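Local coordinates for tudor domain-containing protein 1 (Homo sapiens, PDB 5M9N) that probably helps repress transposable elements in the male germline through the piRNA pathway, using Tudor domains that bind arginine-methylated partner proteins, at residues A[27-32]-A[142-147]; A[34-39]-A[178-183]; A[42-47]-A[167-172]; A[100-105]-A[115-120]; A[149-154]-A[190-195]. All blocks are in the same frame, centred on the assembly; numbering follows the deposited sequence.

Contact 1: residues A[27-32]-A[142-147]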
# COMPACT_ATOMS: atom_id res chain seq x y z
N LYS A 27 13.11 -1.07 1.26
CA LYS A 27 13.32 -2.07 0.21
C LYS A 27 12.04 -2.21 -0.61
O LYS A 27 10.96 -1.87 -0.13
CB LYS A 27 13.72 -3.39 0.84
CG LYS A 27 15.11 -3.39 1.43
CD LYS A 27 15.34 -4.67 2.23
CE LYS A 27 16.80 -5.03 2.34
NZ LYS A 27 17.55 -3.96 3.05
N VAL A 28 12.15 -2.70 -1.84
CA VAL A 28 11.03 -2.76 -2.79
C VAL A 28 10.88 -4.18 -3.30
O VAL A 28 11.88 -4.83 -3.66
CB VAL A 28 11.24 -1.78 -3.96
CG1 VAL A 28 10.20 -1.99 -5.06
CG2 VAL A 28 11.18 -0.34 -3.46
N LEU A 29 9.65 -4.67 -3.34
CA LEU A 29 9.40 -5.96 -3.95
C LEU A 29 9.85 -5.90 -5.42
O LEU A 29 9.55 -4.96 -6.14
CB LEU A 29 7.93 -6.35 -3.84
CG LEU A 29 7.49 -6.68 -2.42
CD1 LEU A 29 5.99 -6.53 -2.27
CD2 LEU A 29 7.91 -8.09 -2.01
N THR A 30 10.66 -6.88 -5.79
CA THR A 30 11.04 -7.13 -7.17
C THR A 30 9.78 -7.74 -7.75
O THR A 30 9.30 -8.80 -7.26
CB THR A 30 12.22 -8.13 -7.29
OG1 THR A 30 13.41 -7.55 -6.74
CG2 THR A 30 12.49 -8.54 -8.76
N LEU A 31 9.23 -7.04 -8.73
CA LEU A 31 8.12 -7.51 -9.52
C LEU A 31 8.59 -7.40 -10.96
O LEU A 31 8.73 -6.30 -11.48
CB LEU A 31 6.89 -6.66 -9.28
CG LEU A 31 5.82 -7.39 -8.48
CD1 LEU A 31 6.33 -7.87 -7.14
CD2 LEU A 31 4.61 -6.48 -8.34
N ASN A 32 8.96 -8.53 -11.53
CA ASN A 32 9.36 -8.57 -12.93
C ASN A 32 8.13 -8.63 -13.83
O ASN A 32 7.07 -9.17 -13.43
CB ASN A 32 10.28 -9.77 -13.19
CG ASN A 32 11.57 -9.70 -12.38
OD1 ASN A 32 11.96 -10.67 -11.73
ND2 ASN A 32 12.22 -8.54 -12.39
N PRO A 142 10.76 -5.94 2.67
CA PRO A 142 10.35 -4.95 1.69
C PRO A 142 8.95 -4.43 1.95
O PRO A 142 8.09 -5.13 2.52
CB PRO A 142 10.47 -5.67 0.34
CG PRO A 142 11.19 -6.94 0.59
CD PRO A 142 11.35 -7.14 2.05
N MET A 143 8.73 -3.19 1.52
CA MET A 143 7.44 -2.58 1.61
C MET A 143 6.34 -3.39 0.91
O MET A 143 6.48 -3.83 -0.25
CB MET A 143 7.48 -1.15 1.04
CG MET A 143 8.39 -0.21 1.79
SD MET A 143 8.40 1.45 1.10
CE MET A 143 9.19 1.09 -0.46
N GLN A 144 5.27 -3.68 1.62
CA GLN A 144 4.35 -4.67 1.12
C GLN A 144 3.17 -4.18 0.26
O GLN A 144 2.47 -5.03 -0.28
CB GLN A 144 3.85 -5.50 2.27
CG GLN A 144 5.00 -6.26 2.96
CD GLN A 144 5.54 -7.41 2.13
OE1 GLN A 144 4.77 -8.30 1.71
NE2 GLN A 144 6.84 -7.45 1.95
N ALA A 145 2.88 -2.88 0.21
CA ALA A 145 1.76 -2.37 -0.57
C ALA A 145 2.31 -2.13 -1.96
O ALA A 145 3.25 -1.35 -2.12
CB ALA A 145 1.21 -1.08 -0.02
N ILE A 146 1.83 -2.88 -2.94
CA ILE A 146 2.37 -2.78 -4.29
C ILE A 146 1.48 -1.82 -5.06
O ILE A 146 0.29 -2.07 -5.19
CB ILE A 146 2.40 -4.14 -4.97
CG1 ILE A 146 3.37 -5.09 -4.24
CG2 ILE A 146 2.88 -4.01 -6.39
CD1 ILE A 146 2.86 -6.50 -4.28
N LYS A 147 2.06 -0.71 -5.56
CA LYS A 147 1.31 0.29 -6.28
C LYS A 147 1.07 -0.13 -7.72
O LYS A 147 2.00 -0.47 -8.44
CB LYS A 147 2.04 1.64 -6.26
CG LYS A 147 1.31 2.73 -7.02
CD LYS A 147 -0.12 2.87 -6.55
CE LYS A 147 -0.86 3.75 -7.53
NZ LYS A 147 -0.75 3.48 -9.01
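Lys27 runs beside Pro142, their CA atoms 4.4 Å apart, and one nearly straight backbone bond ties the two segments together, Met143 N to Lys27 O at 3.1 Å, the donor sitting 43° out of the carbonyl plane. A bend at the last torsion of Met143 (chi3 -67°) brings its CE methyl to the same oxygen and to 3.9 Å from Val28 CG2. Leu29 carries most of the apolar contact. Its side chain crosses both Pro142 and Ile146 at about a right angle: CG lies 4.2 Å from Pro142 CB, whereas CD1 settles 3.6 Å from Ile146 CG1 and 3.4 Å from Met143 O. The backbone N of Leu29 is buried here without a partner in the model. Further on, Leu31 CD2 and Ile146 CG2 meet tip to tip at 3.6 Å, with Phe37 touching both residues. The Gln144 amide braces its own segment by giving NE2 to Pro142 O at 2.7 Å, close to the amide plane. Such an arrangement belongs to the extended Tudor fold, in which the segment before the first strand of the OB-like half packs on the chain returning from the Tudor barrel.

Contact 2: residues A[34-39]-A[178-183]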
# COMPACT_ATOMS: atom_id res chain seq x y z
N GLY A 34 5.70 -10.09 -16.36
CA GLY A 34 5.37 -11.51 -16.46
C GLY A 34 5.20 -12.23 -15.13
O GLY A 34 4.64 -13.30 -15.11
N ASP A 35 5.64 -11.65 -14.00
CA ASP A 35 5.32 -12.25 -12.71
C ASP A 35 3.82 -12.28 -12.53
O ASP A 35 3.13 -11.32 -12.87
CB ASP A 35 5.91 -11.50 -11.52
CG ASP A 35 7.42 -11.65 -11.44
OD1 ASP A 35 8.04 -12.28 -12.31
OD2 ASP A 35 7.99 -11.09 -10.50
N GLU A 36 3.34 -13.41 -12.02
CA GLU A 36 2.00 -13.51 -11.51
C GLU A 36 2.12 -13.84 -10.03
O GLU A 36 3.05 -14.55 -9.60
CB GLU A 36 1.21 -14.59 -12.20
CG GLU A 36 1.03 -14.43 -13.68
CD GLU A 36 0.15 -15.54 -14.26
OE1 GLU A 36 0.51 -16.72 -14.10
OE2 GLU A 36 -0.89 -15.21 -14.85
N PHE A 37 1.21 -13.33 -9.22
CA PHE A 37 1.17 -13.80 -7.82
C PHE A 37 -0.26 -13.76 -7.37
O PHE A 37 -1.08 -13.00 -7.92
CB PHE A 37 2.07 -12.97 -6.93
CG PHE A 37 1.69 -11.53 -6.86
CD1 PHE A 37 0.74 -11.07 -5.95
CD2 PHE A 37 2.33 -10.60 -7.70
CE1 PHE A 37 0.43 -9.72 -5.87
CE2 PHE A 37 2.03 -9.25 -7.61
CZ PHE A 37 1.09 -8.80 -6.70
N CYS A 38 -0.55 -14.57 -6.35
CA CYS A 38 -1.87 -14.53 -5.71
C CYS A 38 -1.78 -13.40 -4.72
O CYS A 38 -0.88 -13.40 -3.90
CB CYS A 38 -2.26 -15.84 -4.99
SG CYS A 38 -2.62 -17.13 -6.21
N GLY A 39 -2.71 -12.45 -4.79
CA GLY A 39 -2.78 -11.41 -3.81
C GLY A 39 -4.15 -10.88 -3.52
O GLY A 39 -5.15 -11.39 -4.02
N THR A 178 -5.47 -13.14 -8.85
CA THR A 178 -4.20 -13.29 -9.55
C THR A 178 -3.82 -11.90 -10.12
O THR A 178 -4.55 -11.32 -10.92
CB THR A 178 -4.27 -14.34 -10.66
OG1 THR A 178 -4.65 -15.61 -10.09
CG2 THR A 178 -2.95 -14.47 -11.35
N VAL A 179 -2.68 -11.39 -9.69
CA VAL A 179 -2.12 -10.12 -10.20
C VAL A 179 -1.04 -10.49 -11.17
O VAL A 179 -0.13 -11.22 -10.81
CB VAL A 179 -1.46 -9.32 -9.05
CG1 VAL A 179 -0.87 -8.01 -9.56
CG2 VAL A 179 -2.49 -9.06 -7.98
N LYS A 180 -1.15 -10.01 -12.40
CA LYS A 180 -0.17 -10.27 -13.41
C LYS A 180 0.48 -8.95 -13.83
O LYS A 180 -0.24 -8.06 -14.26
CB LYS A 180 -0.87 -10.93 -14.60
CG LYS A 180 0.02 -11.27 -15.78
CD LYS A 180 -0.79 -12.10 -16.74
CE LYS A 180 -0.27 -12.10 -18.15
NZ LYS A 180 -1.39 -12.19 -19.12
N VAL A 181 1.80 -8.87 -13.75
CA VAL A 181 2.55 -7.65 -14.12
C VAL A 181 2.68 -7.61 -15.65
O VAL A 181 3.29 -8.49 -16.25
CB VAL A 181 3.94 -7.61 -13.47
CG1 VAL A 181 4.64 -6.28 -13.74
CG2 VAL A 181 3.87 -7.88 -11.96
N VAL A 182 2.04 -6.62 -16.27
CA VAL A 182 2.13 -6.39 -17.71
C VAL A 182 3.36 -5.50 -18.04
O VAL A 182 4.01 -5.72 -19.07
CB VAL A 182 0.87 -5.68 -18.22
CG1 VAL A 182 0.98 -5.41 -19.71
CG2 VAL A 182 -0.39 -6.44 -17.89
N ASP A 183 3.62 -4.47 -17.23
CA ASP A 183 4.76 -3.54 -17.45
C ASP A 183 5.18 -2.86 -16.15
O ASP A 183 4.43 -2.87 -15.19
CB ASP A 183 4.36 -2.43 -18.43
CG ASP A 183 5.58 -1.62 -18.99
OD1 ASP A 183 6.75 -2.11 -18.98
OD2 ASP A 183 5.31 -0.49 -19.49
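Glu36, Phe37 and Cys38 pair with Lys180, Val179 and Thr178 in antiparallel register, the short strand axes making an angle of 148°. Backbone hydrogen bonds form the frame. Phe37 and Val179 are the hydrogen-bonded pair, with Phe37 N reaching Val179 O at 3.0 Å and Val179 N reaching Phe37 O at 2.9 Å. Before the strand proper, Val181 N binds Asp35 O at 2.9 Å almost head-on, and Gly34 N binds Val181 O at 2.9 Å. A CA-H...O contact between Glu36 CA and Val179 O (3.2 Å) supplements these bonds. Apolar packing centres on the Phe37 ring. Its CG occupies the crowded position between backbone N and carbonyl carbon (chi1 61°), which lays the ring alongside Val179; the CB of Val179 stands over one face, 3.7 Å from the centroid, as a CH-pi contact. Glu36 and Lys180 lie on the sheet face opposite Phe37 and Val179, side by side, Glu36 OE2 3.6 Å from Lys180 CD, but the ammonium continues past the carboxylate to a salt bridge with Glu192. This is the pairing of first and fourth strands that helps close the five-stranded barrel of an OB fold, the non-Tudor half of the extended domain.

Contact 3: residues A[42-47]-A[167-172]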
# COMPACT_ATOMS: atom_id res chain seq x y z
N ALA A 42 -5.65 -4.36 -1.55
CA ALA A 42 -5.72 -3.88 -0.17
C ALA A 42 -6.42 -2.52 -0.06
O ALA A 42 -7.15 -2.30 0.91
CB ALA A 42 -4.33 -3.83 0.42
N HIS A 43 -6.16 -1.61 -1.02
CA HIS A 43 -6.66 -0.22 -1.00
C HIS A 43 -6.84 0.25 -2.45
O HIS A 43 -5.95 -0.03 -3.23
CB HIS A 43 -5.60 0.66 -0.30
CG HIS A 43 -6.04 2.07 -0.04
ND1 HIS A 43 -6.84 2.42 1.03
CD2 HIS A 43 -5.80 3.22 -0.72
CE1 HIS A 43 -7.08 3.72 0.99
NE2 HIS A 43 -6.46 4.22 -0.06
N ILE A 44 -7.92 0.98 -2.76
CA ILE A 44 -8.25 1.45 -4.12
C ILE A 44 -8.60 2.91 -4.07
O ILE A 44 -9.59 3.25 -3.44
CB ILE A 44 -9.49 0.72 -4.73
CG1 ILE A 44 -9.21 -0.79 -4.87
CG2 ILE A 44 -9.92 1.30 -6.10
CD1 ILE A 44 -10.42 -1.58 -5.35
N GLN A 45 -7.82 3.76 -4.74
CA GLN A 45 -8.28 5.12 -5.11
C GLN A 45 -9.08 5.08 -6.37
O GLN A 45 -10.23 5.45 -6.38
CB GLN A 45 -7.09 6.12 -5.21
CG GLN A 45 -6.50 6.43 -3.83
CD GLN A 45 -7.49 7.06 -2.90
OE1 GLN A 45 -8.26 7.89 -3.30
NE2 GLN A 45 -7.52 6.62 -1.67
N THR A 46 -8.47 4.63 -7.45
CA THR A 46 -9.16 4.44 -8.72
C THR A 46 -8.54 3.22 -9.40
O THR A 46 -7.50 2.74 -8.94
CB THR A 46 -8.91 5.62 -9.72
OG1 THR A 46 -7.56 5.54 -10.16
CG2 THR A 46 -9.11 6.98 -9.05
N PRO A 47 -9.05 2.86 -10.56
CA PRO A 47 -8.40 1.85 -11.35
C PRO A 47 -7.00 2.16 -11.78
O PRO A 47 -6.27 1.21 -12.06
CB PRO A 47 -9.33 1.70 -12.54
CG PRO A 47 -10.66 1.97 -11.97
CD PRO A 47 -10.41 3.12 -11.08
N LEU A 167 -17.79 -0.67 -8.38
CA LEU A 167 -17.80 -1.90 -9.11
C LEU A 167 -16.48 -2.64 -9.02
O LEU A 167 -16.48 -3.84 -8.80
CB LEU A 167 -18.13 -1.64 -10.57
CG LEU A 167 -18.08 -2.89 -11.46
CD1 LEU A 167 -19.11 -3.95 -11.02
CD2 LEU A 167 -18.27 -2.53 -12.91
N MET A 168 -15.37 -1.95 -9.23
CA MET A 168 -14.05 -2.55 -9.04
C MET A 168 -13.89 -3.15 -7.64
O MET A 168 -13.37 -4.27 -7.51
CB MET A 168 -12.92 -1.54 -9.30
CG MET A 168 -11.54 -2.17 -9.15
SD MET A 168 -10.17 -1.04 -9.54
CE MET A 168 -8.77 -2.02 -8.99
N LYS A 169 -14.29 -2.40 -6.61
CA LYS A 169 -14.23 -2.84 -5.22
C LYS A 169 -15.02 -4.14 -5.02
O LYS A 169 -14.56 -5.03 -4.29
CB LYS A 169 -14.78 -1.76 -4.27
CG LYS A 169 -13.89 -0.56 -4.08
CD LYS A 169 -14.73 0.60 -3.58
CE LYS A 169 -13.91 1.81 -3.21
NZ LYS A 169 -12.94 1.48 -2.15
N LYS A 170 -16.18 -4.21 -5.67
CA LYS A 170 -17.10 -5.36 -5.62
C LYS A 170 -16.48 -6.58 -6.30
O LYS A 170 -16.59 -7.69 -5.81
CB LYS A 170 -18.41 -4.95 -6.31
CG LYS A 170 -19.59 -5.93 -6.31
CD LYS A 170 -20.83 -5.25 -6.92
CE LYS A 170 -22.18 -5.91 -6.55
NZ LYS A 170 -22.55 -7.09 -7.38
N LEU A 171 -15.79 -6.39 -7.42
CA LEU A 171 -15.14 -7.53 -8.08
C LEU A 171 -13.97 -8.15 -7.30
O LEU A 171 -13.65 -9.29 -7.52
CB LEU A 171 -14.69 -7.16 -9.49
CG LEU A 171 -15.76 -6.66 -10.45
CD1 LEU A 171 -15.18 -5.72 -11.50
CD2 LEU A 171 -16.53 -7.81 -11.10
N VAL A 172 -13.31 -7.40 -6.43
CA VAL A 172 -12.09 -7.87 -5.76
C VAL A 172 -12.17 -7.99 -4.26
O VAL A 172 -11.22 -8.48 -3.64
CB VAL A 172 -10.85 -6.97 -6.10
CG1 VAL A 172 -10.64 -6.91 -7.61
CG2 VAL A 172 -10.99 -5.57 -5.52
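Ile44 and Pro47 meet Met168 and its neighbours where the helix of an OB fold, the one inserted between the third and fourth barrel strands, lies against the end of the first strand. Strand 42-44 and helix 167-172 run nearly antiparallel, at 161°, with their axes 10.1 Å apart at closest approach, so long side chains must bridge the gap. Ile44 does this with its far methyl. CG1 lies anti to the carbonyl carbon and the chain then extends (chi2 175°), which delivers CD1 among three helix residues: 3.8 Å from Lys169 CG, 4.0 Å from Met168 CG and 4.0 Å from Val172 CG2. Met168 crosses Ile44 obliquely and, extended beyond CG (chi3 171°), slides past the Pro47 ring in the opposite direction, so that SD sits 3.8 Å from Pro47 CA and 3.9 Å from Pro47 CG, while its CE methyl comes within 4.0 Å of Ile44 CD1. Lys169 contributes the aliphatic part of its chain to the margin of the patch.

Around this core, Phe50 touches both Ile44 and Met168, Val204 of helix 204-210 touches Met168 and Val172, and Trp160 packs on Pro47. The backbone of Pro47, just past the corner the chain turns at Gln45, is also hydrogen-bonded to Leu150 of strand 146-150. Methyl groups, methylene groups and a thioether thus do the joining, and the fit of helix to barrel rests on van der Waals contact and exclusion of water.

Contact 4: residues A[100-105]-A[115-120]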
# COMPACT_ATOMS: atom_id res chain seq x y z
N TYR A 100 2.75 0.78 12.59
CA TYR A 100 2.93 0.41 11.19
C TYR A 100 4.06 1.21 10.62
O TYR A 100 4.39 2.27 11.16
CB TYR A 100 1.62 0.66 10.42
CG TYR A 100 0.48 -0.26 10.84
CD1 TYR A 100 0.28 -1.50 10.27
CD2 TYR A 100 -0.38 0.12 11.84
CE1 TYR A 100 -0.75 -2.36 10.74
CE2 TYR A 100 -1.39 -0.66 12.27
CZ TYR A 100 -1.58 -1.93 11.73
OH TYR A 100 -2.64 -2.61 12.22
N ARG A 101 4.62 0.76 9.49
CA ARG A 101 5.61 1.55 8.77
C ARG A 101 4.93 2.62 7.90
O ARG A 101 3.88 2.43 7.27
CB ARG A 101 6.54 0.65 7.99
CG ARG A 101 7.21 -0.37 8.89
CD ARG A 101 8.27 -1.15 8.21
NE ARG A 101 7.82 -1.79 6.96
CZ ARG A 101 8.55 -2.63 6.27
NH1 ARG A 101 9.76 -2.97 6.64
NH2 ARG A 101 8.07 -3.14 5.17
N ALA A 102 5.49 3.84 7.95
CA ALA A 102 4.80 4.91 7.31
C ALA A 102 5.78 5.93 6.71
O ALA A 102 6.83 6.16 7.28
CB ALA A 102 3.89 5.60 8.28
N SER A 103 5.42 6.42 5.54
CA SER A 103 6.15 7.49 4.83
C SER A 103 5.58 8.82 5.22
O SER A 103 4.40 9.01 5.17
CB SER A 103 5.96 7.30 3.35
OG SER A 103 6.78 8.17 2.64
N VAL A 104 6.44 9.78 5.57
CA VAL A 104 5.98 11.14 5.88
C VAL A 104 5.66 11.90 4.59
O VAL A 104 6.57 12.19 3.84
CB VAL A 104 7.07 11.83 6.68
CG1 VAL A 104 6.68 13.27 7.02
CG2 VAL A 104 7.38 11.01 7.93
N LEU A 105 4.39 12.20 4.31
CA LEU A 105 4.07 12.77 2.99
C LEU A 105 4.09 14.31 3.01
O LEU A 105 4.44 14.89 2.05
CB LEU A 105 2.73 12.29 2.44
CG LEU A 105 2.57 10.74 2.39
CD1 LEU A 105 1.17 10.43 1.96
CD2 LEU A 105 3.58 10.17 1.44
N VAL A 115 0.51 10.86 6.61
CA VAL A 115 1.40 9.72 6.45
C VAL A 115 0.75 8.63 5.55
O VAL A 115 -0.45 8.50 5.58
CB VAL A 115 1.84 9.06 7.78
CG1 VAL A 115 2.59 10.07 8.70
CG2 VAL A 115 0.68 8.37 8.53
N GLY A 116 1.56 7.94 4.76
CA GLY A 116 1.12 6.76 3.97
C GLY A 116 1.63 5.47 4.56
O GLY A 116 2.82 5.37 4.91
N TYR A 117 0.73 4.51 4.77
CA TYR A 117 1.13 3.23 5.36
C TYR A 117 1.72 2.38 4.29
O TYR A 117 1.01 1.89 3.37
CB TYR A 117 -0.05 2.55 6.03
CG TYR A 117 -0.50 3.31 7.26
CD1 TYR A 117 0.23 3.28 8.43
CD2 TYR A 117 -1.62 4.14 7.22
CE1 TYR A 117 -0.17 3.97 9.54
CE2 TYR A 117 -2.01 4.84 8.33
CZ TYR A 117 -1.26 4.79 9.50
OH TYR A 117 -1.69 5.48 10.63
N VAL A 118 3.04 2.22 4.34
CA VAL A 118 3.75 1.69 3.18
C VAL A 118 3.53 0.17 2.94
O VAL A 118 3.85 -0.40 1.91
CB VAL A 118 5.24 1.92 3.27
CG1 VAL A 118 5.54 3.39 3.14
CG2 VAL A 118 5.86 1.31 4.52
N ASP A 119 3.00 -0.47 3.92
CA ASP A 119 2.70 -1.93 3.78
C ASP A 119 1.26 -2.23 3.45
O ASP A 119 0.90 -3.46 3.21
CB ASP A 119 3.12 -2.57 5.06
CG ASP A 119 4.59 -2.59 5.23
OD1 ASP A 119 5.34 -2.94 4.26
OD2 ASP A 119 4.98 -2.31 6.38
N TYR A 120 0.43 -1.19 3.36
CA TYR A 120 -1.02 -1.35 3.24
C TYR A 120 -1.61 -0.48 2.18
O TYR A 120 -2.56 -0.90 1.53
CB TYR A 120 -1.79 -1.16 4.58
CG TYR A 120 -1.50 -2.22 5.55
CD1 TYR A 120 -0.35 -2.18 6.32
CD2 TYR A 120 -2.35 -3.33 5.67
CE1 TYR A 120 -0.01 -3.17 7.17
CE2 TYR A 120 -2.01 -4.39 6.52
CZ TYR A 120 -0.86 -4.29 7.28
OH TYR A 120 -0.41 -5.26 8.12
O HOH W 1 3.66 -1.63 8.65
O HOH W 2 2.38 0.34 6.67
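Arg101 of strand 99-109 grips Asp119, in the turn that follows its hairpin partner, strand 112-117; both belong to the Tudor barrel whose aromatic cage receives the modified side chain of the bound peptide. Followed outward, Arg101 starts with CB against Val118 CG2 at 3.6 Å. CG and CD then pass alongside Asp119 OD2, each about 3.9 Å from it, before a bend at chi3 (-54°) turns the guanidinium side-on to the carboxylate. NE binds OD2 of Asp119 at 2.9 Å and NH2 binds OD1 of Asp119 at 2.9 Å, both oxygens using their syn lone pairs, with the two planes only 26° apart. The remaining nitrogen, NH1, is taken by the carbonyls of Leu138 and Leu141, and Asp119 OD1 also accepts the N-H of Gln144. The guanidinium and the carboxylate are therefore gripped at several points, which fixes the rotation of both groups within a buried site.

Backbone pairing sets the frame: Ser103 and Gly116 exchange two hydrogen bonds, one of them Ser103 N to Gly116 O at 2.9 Å. Away from the salt bridge, Tyr100, Tyr117 and Tyr120 cluster, and all three pack on the peptide's modified side chain. Tyr100 points its edge toward the face of Tyr120 in an offset T-shaped pair, planes at 90°, while Asp96 holds its hydroxyl and Glu124 that of Tyr117. Two waters stitch the turn to the strand; water 1 accepts from Arg101 N at 2.7 Å and donates to Asp119 OD2 at 2.7 Å.

Contact 5: residues A[149-154]-A[190-195]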
# COMPACT_ATOMS: atom_id res chain seq x y z
N VAL A 149 -1.49 0.12 -11.46
CA VAL A 149 -2.38 0.71 -12.40
C VAL A 149 -2.98 -0.43 -13.25
O VAL A 149 -2.25 -1.29 -13.68
CB VAL A 149 -1.56 1.56 -13.37
CG1 VAL A 149 -2.43 2.11 -14.50
CG2 VAL A 149 -0.82 2.64 -12.61
N LEU A 150 -4.28 -0.40 -13.47
CA LEU A 150 -4.98 -1.45 -14.14
C LEU A 150 -4.73 -1.35 -15.66
O LEU A 150 -5.04 -0.32 -16.24
CB LEU A 150 -6.48 -1.39 -13.82
CG LEU A 150 -7.18 -2.69 -14.28
CD1 LEU A 150 -6.81 -3.86 -13.39
CD2 LEU A 150 -8.69 -2.56 -14.31
N ALA A 151 -4.11 -2.37 -16.25
CA ALA A 151 -3.78 -2.47 -17.71
C ALA A 151 -4.97 -2.42 -18.63
O ALA A 151 -6.04 -2.95 -18.32
CB ALA A 151 -2.99 -3.76 -18.03
N GLY A 152 -4.76 -1.76 -19.78
CA GLY A 152 -5.66 -1.82 -20.93
C GLY A 152 -6.89 -0.93 -20.87
O GLY A 152 -7.73 -1.04 -21.75
N VAL A 153 -7.00 -0.07 -19.86
CA VAL A 153 -8.23 0.70 -19.65
C VAL A 153 -7.97 2.16 -19.40
O VAL A 153 -6.95 2.52 -18.85
CB VAL A 153 -9.12 0.18 -18.50
CG1 VAL A 153 -9.71 -1.15 -18.86
CG2 VAL A 153 -8.39 0.18 -17.13
N LYS A 154 -8.92 2.98 -19.87
CA LYS A 154 -9.00 4.41 -19.56
C LYS A 154 -10.43 4.69 -19.15
O LYS A 154 -11.35 4.00 -19.64
CB LYS A 154 -8.76 5.23 -20.80
CG LYS A 154 -7.44 5.04 -21.50
CD LYS A 154 -7.58 5.31 -23.01
CE LYS A 154 -8.23 6.65 -23.33
NZ LYS A 154 -7.91 7.05 -24.72
N LEU A 190 1.96 -1.81 -13.91
CA LEU A 190 0.79 -1.98 -14.72
C LEU A 190 0.42 -3.47 -14.60
O LEU A 190 1.25 -4.30 -14.86
CB LEU A 190 1.10 -1.66 -16.18
CG LEU A 190 -0.09 -1.53 -17.12
CD1 LEU A 190 -0.99 -0.34 -16.82
CD2 LEU A 190 0.38 -1.46 -18.58
N VAL A 191 -0.80 -3.77 -14.24
CA VAL A 191 -1.18 -5.19 -13.95
C VAL A 191 -2.52 -5.55 -14.55
O VAL A 191 -3.35 -4.67 -14.85
CB VAL A 191 -1.28 -5.46 -12.41
CG1 VAL A 191 0.07 -5.36 -11.71
CG2 VAL A 191 -2.34 -4.62 -11.76
N GLU A 192 -2.74 -6.85 -14.75
CA GLU A 192 -4.08 -7.38 -14.95
C GLU A 192 -4.50 -7.99 -13.65
O GLU A 192 -3.65 -8.54 -12.93
CB GLU A 192 -4.09 -8.48 -16.01
CG GLU A 192 -4.19 -7.99 -17.43
CD GLU A 192 -3.87 -9.08 -18.42
OE1 GLU A 192 -3.80 -10.25 -18.02
OE2 GLU A 192 -3.68 -8.78 -19.61
N LEU A 193 -5.78 -7.90 -13.33
CA LEU A 193 -6.36 -8.52 -12.15
C LEU A 193 -7.33 -9.59 -12.62
O LEU A 193 -8.29 -9.26 -13.31
CB LEU A 193 -7.14 -7.51 -11.34
CG LEU A 193 -6.37 -6.33 -10.71
CD1 LEU A 193 -7.34 -5.53 -9.88
CD2 LEU A 193 -5.20 -6.84 -9.89
N ILE A 194 -7.10 -10.84 -12.21
CA ILE A 194 -7.86 -11.97 -12.76
C ILE A 194 -8.36 -12.81 -11.61
O ILE A 194 -7.59 -13.30 -10.81
CB ILE A 194 -6.97 -12.82 -13.69
CG1 ILE A 194 -6.41 -11.96 -14.84
CG2 ILE A 194 -7.77 -13.98 -14.31
CD1 ILE A 194 -5.14 -12.51 -15.44
N ASP A 195 -9.67 -12.95 -11.53
CA ASP A 195 -10.26 -13.76 -10.51
C ASP A 195 -10.45 -15.15 -11.16
O ASP A 195 -11.23 -15.32 -12.09
CB ASP A 195 -11.57 -13.17 -10.02
CG ASP A 195 -12.26 -14.05 -8.95
OD1 ASP A 195 -11.64 -15.05 -8.44
OD2 ASP A 195 -13.44 -13.76 -8.66
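Leu190 opens the second segment against Val149 and Ala151, on a strand that runs parallel to the first. Leu190 turns CG away from its own amide nitrogen (chi1 -169°), which carries CD1 to 3.7 Å from Val149 CG1 and 3.6 Å from Ala151 CA, while its CG rests 3.8 Å from Ala151 CB. Its CA-H also points to Val149 O, a CA-H...O contact with CA and O 3.3 Å apart. Val191 supplies the backbone link in both directions. Its N binds Val149 O at 2.9 Å, and its O accepts the N-H of Ala151 at 2.8 Å in an almost straight bond, so that the one residue is clasped between alternate positions of the first segment, as parallel strands require. Its side chain faces inward, toward Val179 and Phe50. Glu192 adds little beyond a loose approach to Ala151, its CB directed away from the first segment. Leu193 returns to the apolar side, where its CG lies 3.7 Å from Leu150 CD1, the two side chains meeting at a slant beneath helix 204-210, whose Val204 touches Leu193 and whose Leu208 touches Leu150.

Strands 146-150 and 189-195 are the third and fifth of the OB barrel, and theirs is the parallel pairing in a barrel otherwise built from antiparallel neighbours. The chemistry implies a short join: two strong backbone bonds set the register, and aliphatic groups pack on both faces, Val149 with Leu190 on one and Leu150 near Leu193 on the other.

From the N terminus, the chain first makes contact 1, whose loop closes only when the polypeptide returns from the Tudor barrel. Contact 4 is a local hairpin lying wholly within that loop, and within the longer loops closed by contacts 2 and 3; it touches contact 1, so the barrel that binds the peptide and the OB-like half meet there. Contacts 2 and 3 both open on the first OB strand and both cross contact 1; contact 3 starts later on that strand and closes earlier, so contact 2 encloses it. Contact 5 follows contact 1 in series and crosses contacts 2 and 3. Together, contacts 2, 3 and 5 bind barrel strands and helix into one domain assembled from distant parts of the sequence.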